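Local coordinates for protein PCP domain (PDB 7KW3) that probably carries amino acid and peptide intermediates, as thioesters on a phosphopantetheine arm, between the catalytic domains of a non-ribosomal peptide synthetase, at residues A[3-17]-A[23-35]. Residues are numbered along the deposited sequence; the frame is centred on the assembly and turned at random.
Sequences REPATEAEAALCAVY and LDKVGADADFFAL
Tyr17 and Phe32 form an edge-to-face aromatic pair in a helix-to-loop packing contact, in which the long loop joining helices 8-21 and 39-51 of the carrier-protein helical bundle folds back along the first helix and its N-terminal lead-in. The Phe32 edge points at the Tyr17 face, with planes at 66° and Phe32 CD1 over the ring centre; Phe32 CB reaches 3.5 Å from Tyr17 CE2. Tyr17 CG lies anti to its carbonyl carbon (chi1 -87°), which swings the ring toward the loop, while its hydroxyl hydrogen-bonds to Pro65 O just before helix 67-73. An alanine in place of Tyr17 would probably leave Phe32 without its stacking face and Pro65 O without this hydroxyl partner. The branched, apolar Val26 packs CG1 3.9 Å from Tyr17 CB. One turn earlier the small Cys14 lets the backbone come close, its SG packing beside residues 26-28, 3.7 Å from Gly27 C. Separately, Ala28 N donates to Arg3 O (2.8 Å, nearly straight at 171°). The Ala28 methyl, buried between Arg3 O and Glu10 OE2, leaves room for the two segments to approach; Glu10 OE2 also accepts from Ala6 N. At the solvent-facing margin, the fully extended Lys25 reaches the syn side of Glu4 OE1 with NZ at 3.0 Å in a salt bridge. Arg3 and Asp29 are only charges near each other: OD2 lies over the guanidinium face, where no N-H points at it, and Arg3 NH2 touches Asp29 CB at 3.7 Å. A water links Arg3 N to Asp29 OD1. The chemistry thus grades from buried aromatic and apolar packing to polar and charged pairs at the surface.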
ATOM      1  N   ARG A   3      -6.286 -12.837  -0.397  1.00 75.57           N
ATOM      2  CA  ARG A   3      -6.058 -12.735  -1.839  1.00 75.60           C
ATOM      3  C   ARG A   3      -4.607 -12.373  -2.148  1.00 65.37           C
ATOM      4  O   ARG A   3      -4.132 -11.292  -1.781  1.00 61.82           O
ATOM      5  CB  ARG A   3      -6.996 -11.702  -2.461  1.00 71.89           C
ATOM      6  CG  ARG A   3      -6.583 -11.280  -3.872  1.00 78.93           C
ATOM      7  CD  ARG A   3      -7.563 -10.300  -4.485  1.00 74.40           C
ATOM      8  NE  ARG A   3      -8.920 -10.820  -4.398  1.00 83.24           N
ATOM      9  CZ  ARG A   3     -10.009 -10.110  -4.669  1.00 81.84           C
ATOM     10  NH1 ARG A   3     -11.213 -10.672  -4.555  1.00 82.94           N
ATOM     11  NH2 ARG A   3      -9.891  -8.842  -5.055  1.00 79.34           N
ATOM     12  N   GLU A   4      -3.921 -13.268  -2.855  1.00 63.23           N
ATOM     13  CA  GLU A   4      -2.538 -13.048  -3.239  1.00 61.80           C
ATOM     14  C   GLU A   4      -2.416 -11.884  -4.219  1.00 58.07           C
ATOM     15  O   GLU A   4      -3.278 -11.686  -5.078  1.00 55.61           O
ATOM     16  CB  GLU A   4      -1.958 -14.306  -3.881  1.00 57.74           C
ATOM     17  CG  GLU A   4      -1.615 -15.409  -2.880  1.00 59.64           C
ATOM     18  CD  GLU A   4      -0.714 -14.921  -1.741  1.00 61.88           C
ATOM     19  OE1 GLU A   4      -1.088 -15.095  -0.560  1.00 66.07           O
ATOM     20  OE2 GLU A   4       0.362 -14.360  -2.029  1.00 59.22           O
ATOM     21  N   PRO A   5      -1.341 -11.113  -4.125  1.00 53.17           N
ATOM     22  CA  PRO A   5      -1.095 -10.075  -5.130  1.00 51.75           C
ATOM     23  C   PRO A   5      -0.884 -10.694  -6.502  1.00 50.32           C
ATOM     24  O   PRO A   5      -0.379 -11.814  -6.640  1.00 48.62           O
ATOM     25  CB  PRO A   5       0.176  -9.392  -4.626  1.00 46.40           C
ATOM     26  CG  PRO A   5       0.890 -10.479  -3.893  1.00 52.23           C
ATOM     27  CD  PRO A   5      -0.174 -11.342  -3.259  1.00 50.49           C
ATOM     28  N   ALA A   6      -1.300  -9.963  -7.530  1.00 47.44           N
ATOM     29  CA  ALA A   6      -1.189 -10.470  -8.889  1.00 47.91           C
ATOM     30  C   ALA A   6      -0.184  -9.696  -9.726  1.00 44.45           C
ATOM     31  O   ALA A   6       0.082 -10.091 -10.863  1.00 48.19           O
ATOM     32  CB  ALA A   6      -2.559 -10.463  -9.582  1.00 46.22           C
ATOM     33  N   THR A   7       0.368  -8.608  -9.201  1.00 44.07           N
ATOM     34  CA  THR A   7       1.413  -7.852  -9.875  1.00 43.81           C
ATOM     35  C   THR A   7       2.489  -7.516  -8.858  1.00 44.27           C
ATOM     36  O   THR A   7       2.266  -7.575  -7.644  1.00 40.78           O
ATOM     37  CB  THR A   7       0.894  -6.543 -10.516  1.00 43.19           C
ATOM     38  OG1 THR A   7       0.465  -5.628  -9.492  1.00 40.89           O
ATOM     39  CG2 THR A   7      -0.255  -6.821 -11.455  1.00 46.21           C
ATOM     40  N   GLU A   8       3.663  -7.163  -9.378  1.00 40.72           N
ATOM     41  CA  GLU A   8       4.767  -6.715  -8.537  1.00 44.69           C
ATOM     42  C   GLU A   8       4.364  -5.531  -7.652  1.00 42.99           C
ATOM     43  O   GLU A   8       4.693  -5.500  -6.460  1.00 43.67           O
ATOM     44  CB  GLU A   8       5.955  -6.366  -9.433  1.00 46.60           C
ATOM     45  CG  GLU A   8       7.254  -6.240  -8.715  1.00 64.78           C
ATOM     46  CD  GLU A   8       7.894  -7.586  -8.407  1.00 56.34           C
ATOM     47  OE1 GLU A   8       7.750  -8.554  -9.199  1.00 53.16           O
ATOM     48  OE2 GLU A   8       8.558  -7.663  -7.360  1.00 60.98           O
ATOM     49  N   ALA A   9       3.625  -4.555  -8.209  1.00 42.67           N
ATOM     50  CA  ALA A   9       3.189  -3.405  -7.412  1.00 37.93           C
ATOM     51  C   ALA A   9       2.236  -3.823  -6.293  1.00 40.52           C
ATOM     52  O   ALA A   9       2.387  -3.381  -5.146  1.00 45.04           O
ATOM     53  CB  ALA A   9       2.529  -2.351  -8.300  1.00 39.12           C
ATOM     54  N   GLU A  10       1.253  -4.677  -6.603  1.00 38.74           N
ATOM     55  CA  GLU A  10       0.387  -5.218  -5.556  1.00 42.14           C
ATOM     56  C   GLU A  10       1.193  -5.918  -4.473  1.00 41.45           C
ATOM     57  O   GLU A  10       0.956  -5.700  -3.282  1.00 43.52           O
ATOM     58  CB  GLU A  10      -0.645  -6.175  -6.156  1.00 42.21           C
ATOM     59  CG  GLU A  10      -1.683  -5.474  -7.000  1.00 41.32           C
ATOM     60  CD  GLU A  10      -2.745  -6.403  -7.555  1.00 45.32           C
ATOM     61  OE1 GLU A  10      -3.534  -5.906  -8.377  1.00 49.69           O
ATOM     62  OE2 GLU A  10      -2.812  -7.602  -7.176  1.00 44.42           O
ATOM     63  N   ALA A  11       2.170  -6.746  -4.865  1.00 44.31           N
ATOM     64  CA  ALA A  11       2.936  -7.507  -3.882  1.00 44.42           C
ATOM     65  C   ALA A  11       3.762  -6.592  -2.997  1.00 43.54           C
ATOM     66  O   ALA A  11       3.848  -6.806  -1.782  1.00 44.58           O
ATOM     67  CB  ALA A  11       3.833  -8.525  -4.579  1.00 38.03           C
ATOM     68  N   ALA A  12       4.365  -5.561  -3.586  1.00 38.55           N
ATOM     69  CA  ALA A  12       5.132  -4.623  -2.783  1.00 41.10           C
ATOM     70  C   ALA A  12       4.230  -3.887  -1.796  1.00 42.11           C
ATOM     71  O   ALA A  12       4.576  -3.747  -0.615  1.00 42.57           O
ATOM     72  CB  ALA A  12       5.874  -3.646  -3.691  1.00 42.18           C
ATOM     73  N   LEU A  13       3.047  -3.449  -2.250  1.00 39.77           N
ATOM     74  CA  LEU A  13       2.168  -2.682  -1.369  1.00 40.99           C
ATOM     75  C   LEU A  13       1.555  -3.561  -0.279  1.00 46.17           C
ATOM     76  O   LEU A  13       1.392  -3.109   0.862  1.00 46.05           O
ATOM     77  CB  LEU A  13       1.078  -1.969  -2.181  1.00 40.55           C
ATOM     78  CG  LEU A  13       1.543  -0.756  -2.999  1.00 36.51           C
ATOM     79  CD1 LEU A  13       0.436  -0.196  -3.865  1.00 40.77           C
ATOM     80  CD2 LEU A  13       2.093   0.311  -2.090  1.00 39.96           C
ATOM     81  N   CYS A  14       1.209  -4.814  -0.603  1.00 40.07           N
ATOM     82  CA  CYS A  14       0.776  -5.749   0.434  1.00 45.35           C
ATOM     83  C   CYS A  14       1.807  -5.834   1.550  1.00 47.56           C
ATOM     84  O   CYS A  14       1.473  -5.737   2.736  1.00 53.20           O
ATOM     85  CB  CYS A  14       0.543  -7.148  -0.149  1.00 46.31           C
ATOM     86  SG  CYS A  14      -0.942  -7.359  -1.131  1.00 56.21           S
ATOM     87  N   ALA A  15       3.070  -6.034   1.182  1.00 42.96           N
ATOM     88  CA  ALA A  15       4.112  -6.175   2.185  1.00 47.12           C
ATOM     89  C   ALA A  15       4.243  -4.903   3.008  1.00 48.65           C
ATOM     90  O   ALA A  15       4.396  -4.961   4.235  1.00 49.30           O
ATOM     91  CB  ALA A  15       5.439  -6.540   1.514  1.00 41.75           C
ATOM     92  N   VAL A  16       4.153  -3.740   2.351  1.00 46.20           N
ATOM     93  CA  VAL A  16       4.313  -2.472   3.054  1.00 45.29           C
ATOM     94  C   VAL A  16       3.108  -2.189   3.951  1.00 46.14           C
ATOM     95  O   VAL A  16       3.268  -1.698   5.074  1.00 48.38           O
ATOM     96  CB  VAL A  16       4.573  -1.336   2.046  1.00 46.90           C
ATOM     97  CG1 VAL A  16       4.500   0.022   2.734  1.00 46.61           C
ATOM     98  CG2 VAL A  16       5.940  -1.508   1.406  1.00 42.15           C
ATOM     99  N   TYR A  17       1.889  -2.498   3.482  1.00 45.05           N
ATOM    100  CA  TYR A  17       0.711  -2.410   4.350  1.00 45.55           C
ATOM    101  C   TYR A  17       0.907  -3.225   5.618  1.00 50.11           C
ATOM    102  O   TYR A  17       0.639  -2.751   6.726  1.00 49.42           O
ATOM    103  CB  TYR A  17      -0.540  -2.928   3.648  1.00 43.42           C
ATOM    104  CG  TYR A  17      -1.337  -1.964   2.811  1.00 45.17           C
ATOM    105  CD1 TYR A  17      -0.716  -1.066   1.952  1.00 43.34           C
ATOM    106  CD2 TYR A  17      -2.727  -2.007   2.828  1.00 48.01           C
ATOM    107  CE1 TYR A  17      -1.461  -0.212   1.156  1.00 46.47           C
ATOM    108  CE2 TYR A  17      -3.481  -1.161   2.037  1.00 46.27           C
ATOM    109  CZ  TYR A  17      -2.846  -0.270   1.198  1.00 48.42           C
ATOM    110  OH  TYR A  17      -3.597   0.561   0.399  1.00 42.67           O
ATOM    111  N   LEU A  23       0.733  -5.866  10.849  1.00 58.03           N
ATOM    112  CA  LEU A  23       0.074  -7.135  10.593  1.00 61.02           C
ATOM    113  C   LEU A  23       1.069  -8.129  10.003  1.00 67.74           C
ATOM    114  O   LEU A  23       2.140  -7.755   9.514  1.00 65.81           O
ATOM    115  CB  LEU A  23      -1.119  -6.935   9.652  1.00 57.66           C
ATOM    116  CG  LEU A  23      -2.195  -5.997  10.211  1.00 62.11           C
ATOM    117  CD1 LEU A  23      -3.224  -5.604   9.158  1.00 50.24           C
ATOM    118  CD2 LEU A  23      -2.886  -6.638  11.424  1.00 55.08           C
ATOM    119  N   ASP A  24       0.711  -9.416  10.085  1.00 72.36           N
ATOM    120  CA  ASP A  24       1.560 -10.468   9.531  1.00 73.47           C
ATOM    121  C   ASP A  24       1.547 -10.442   8.010  1.00 70.17           C
ATOM    122  O   ASP A  24       2.597 -10.452   7.357  1.00 66.09           O
ATOM    123  CB  ASP A  24       1.098 -11.834  10.034  1.00 77.52           C
ATOM    124  CG  ASP A  24       1.214 -11.966  11.536  1.00111.52           C
ATOM    125  OD1 ASP A  24       1.831 -11.069  12.155  1.00117.89           O
ATOM    126  OD2 ASP A  24       0.683 -12.953  12.096  1.00116.03           O
ATOM    127  N   LYS A  25       0.355 -10.429   7.431  1.00 68.47           N
ATOM    128  CA  LYS A  25       0.195 -10.455   5.994  1.00 68.94           C
ATOM    129  C   LYS A  25      -1.137  -9.801   5.689  1.00 66.53           C
ATOM    130  O   LYS A  25      -2.049  -9.796   6.521  1.00 67.95           O
ATOM    131  CB  LYS A  25       0.259 -11.891   5.456  1.00 67.90           C
ATOM    132  CG  LYS A  25       0.338 -12.037   3.948  1.00 69.48           C
ATOM    133  CD  LYS A  25       0.546 -13.508   3.579  1.00 67.46           C
ATOM    134  CE  LYS A  25       0.368 -13.752   2.094  1.00 60.64           C
ATOM    135  NZ  LYS A  25       0.866 -15.108   1.732  1.00 68.11           N
ATOM    136  N   VAL A  26      -1.235  -9.251   4.490  1.00 60.34           N
ATOM    137  CA  VAL A  26      -2.365  -8.437   4.075  1.00 55.17           C
ATOM    138  C   VAL A  26      -2.708  -8.819   2.636  1.00 63.48           C
ATOM    139  O   VAL A  26      -1.813  -9.070   1.819  1.00 57.06           O
ATOM    140  CB  VAL A  26      -2.007  -6.942   4.234  1.00 59.11           C
ATOM    141  CG1 VAL A  26      -2.716  -6.083   3.231  1.00 54.62           C
ATOM    142  CG2 VAL A  26      -2.290  -6.486   5.650  1.00 57.68           C
ATOM    143  N   GLY A  27      -4.012  -8.907   2.333  1.00 61.45           N
ATOM    144  CA  GLY A  27      -4.434  -9.313   1.008  1.00 61.08           C
ATOM    145  C   GLY A  27      -4.416  -8.177  -0.002  1.00 58.09           C
ATOM    146  O   GLY A  27      -4.415  -6.990   0.327  1.00 56.11           O
ATOM    147  N   ALA A  28      -4.411  -8.554  -1.278  1.00 56.49           N
ATOM    148  CA  ALA A  28      -4.430  -7.536  -2.319  1.00 55.66           C
ATOM    149  C   ALA A  28      -5.730  -6.739  -2.354  1.00 51.47           C
ATOM    150  O   ALA A  28      -5.781  -5.705  -3.021  1.00 52.64           O
ATOM    151  CB  ALA A  28      -4.178  -8.179  -3.681  1.00 52.50           C
ATOM    152  N   ASP A  29      -6.776  -7.190  -1.669  1.00 50.72           N
ATOM    153  CA  ASP A  29      -8.029  -6.459  -1.580  1.00 52.75           C
ATOM    154  C   ASP A  29      -8.168  -5.683  -0.270  1.00 55.18           C
ATOM    155  O   ASP A  29      -9.250  -5.168   0.023  1.00 52.47           O
ATOM    156  CB  ASP A  29      -9.201  -7.427  -1.749  1.00 59.59           C
ATOM    157  CG  ASP A  29      -9.162  -8.576  -0.741  1.00 64.97           C
ATOM    158  OD1 ASP A  29      -8.209  -8.667   0.072  1.00 60.98           O
ATOM    159  OD2 ASP A  29     -10.098  -9.396  -0.769  1.00 73.75           O
ATOM    160  N   ALA A  30      -7.103  -5.577   0.518  1.00 53.94           N
ATOM    161  CA  ALA A  30      -7.186  -4.919   1.812  1.00 56.66           C
ATOM    162  C   ALA A  30      -7.355  -3.411   1.671  1.00 54.16           C
ATOM    163  O   ALA A  30      -6.740  -2.773   0.807  1.00 47.33           O
ATOM    164  CB  ALA A  30      -5.939  -5.216   2.633  1.00 57.72           C
ATOM    165  N   ASP A  31      -8.198  -2.853   2.540  1.00 56.09           N
ATOM    166  CA  ASP A  31      -8.456  -1.421   2.615  1.00 51.65           C
ATOM    167  C   ASP A  31      -7.596  -0.848   3.731  1.00 50.88           C
ATOM    168  O   ASP A  31      -7.737  -1.252   4.892  1.00 56.87           O
ATOM    169  CB  ASP A  31      -9.939  -1.154   2.887  1.00 55.63           C
ATOM    170  CG  ASP A  31     -10.289   0.335   2.877  1.00 59.51           C
ATOM    171  OD1 ASP A  31      -9.699   1.107   3.665  1.00 56.04           O
ATOM    172  OD2 ASP A  31     -11.167   0.728   2.074  1.00 64.62           O
ATOM    173  N   PHE A  32      -6.730   0.109   3.381  1.00 48.86           N
ATOM    174  CA  PHE A  32      -5.753   0.621   4.342  1.00 48.20           C
ATOM    175  C   PHE A  32      -6.432   1.220   5.575  1.00 51.65           C
ATOM    176  O   PHE A  32      -6.003   0.973   6.710  1.00 54.78           O
ATOM    177  CB  PHE A  32      -4.850   1.649   3.659  1.00 45.18           C
ATOM    178  CG  PHE A  32      -3.679   2.087   4.490  1.00 47.21           C
ATOM    179  CD1 PHE A  32      -2.628   1.217   4.753  1.00 49.90           C
ATOM    180  CD2 PHE A  32      -3.610   3.383   4.988  1.00 46.89           C
ATOM    181  CE1 PHE A  32      -1.534   1.625   5.510  1.00 43.29           C
ATOM    182  CE2 PHE A  32      -2.512   3.801   5.741  1.00 45.33           C
ATOM    183  CZ  PHE A  32      -1.474   2.917   6.004  1.00 40.68           C
ATOM    184  N   PHE A  33      -7.515   1.973   5.381  1.00 47.17           N
ATOM    185  CA  PHE A  33      -8.167   2.598   6.528  1.00 55.11           C
ATOM    186  C   PHE A  33      -9.094   1.639   7.263  1.00 57.94           C
ATOM    187  O   PHE A  33      -9.276   1.777   8.478  1.00 58.10           O
ATOM    188  CB  PHE A  33      -8.894   3.868   6.077  1.00 53.27           C
ATOM    189  CG  PHE A  33      -7.956   4.886   5.517  1.00 55.88           C
ATOM    190  CD1 PHE A  33      -7.197   5.692   6.369  1.00 54.75           C
ATOM    191  CD2 PHE A  33      -7.745   4.964   4.149  1.00 46.88           C
ATOM    192  CE1 PHE A  33      -6.285   6.599   5.858  1.00 57.40           C
ATOM    193  CE2 PHE A  33      -6.834   5.871   3.625  1.00 50.28           C
ATOM    194  CZ  PHE A  33      -6.100   6.692   4.485  1.00 53.22           C
ATOM    195  N   ALA A  34      -9.655   0.648   6.575  1.00 58.62           N
ATOM    196  CA  ALA A  34     -10.415  -0.369   7.293  1.00 61.61           C
ATOM    197  C   ALA A  34      -9.524  -1.167   8.238  1.00 58.07           C
ATOM    198  O   ALA A  34     -10.012  -1.701   9.240  1.00 64.62           O
ATOM    199  CB  ALA A  34     -11.114  -1.302   6.303  1.00 61.67           C
ATOM    200  N   LEU A  35      -8.230  -1.262   7.937  1.00 58.90           N
ATOM    201  CA  LEU A  35      -7.271  -2.017   8.734  1.00 58.27           C
ATOM    202  C   LEU A  35      -6.574  -1.164   9.783  1.00 61.16           C
ATOM    203  O   LEU A  35      -5.618  -1.631  10.411  1.00 62.88           O
ATOM    204  CB  LEU A  35      -6.226  -2.659   7.821  1.00 54.89           C
ATOM    205  CG  LEU A  35      -6.797  -3.772   6.960  1.00 55.28           C
ATOM    206  CD1 LEU A  35      -5.699  -4.367   6.121  1.00 51.38           C
ATOM    207  CD2 LEU A  35      -7.417  -4.815   7.873  1.00 56.51           C
TER
HETATM  208  O   HOH W   1      -7.361 -11.001   1.489  1.00 77.45           O
HETATM  209  O   HOH W   2       1.475  -8.802   3.339  1.00 59.15           O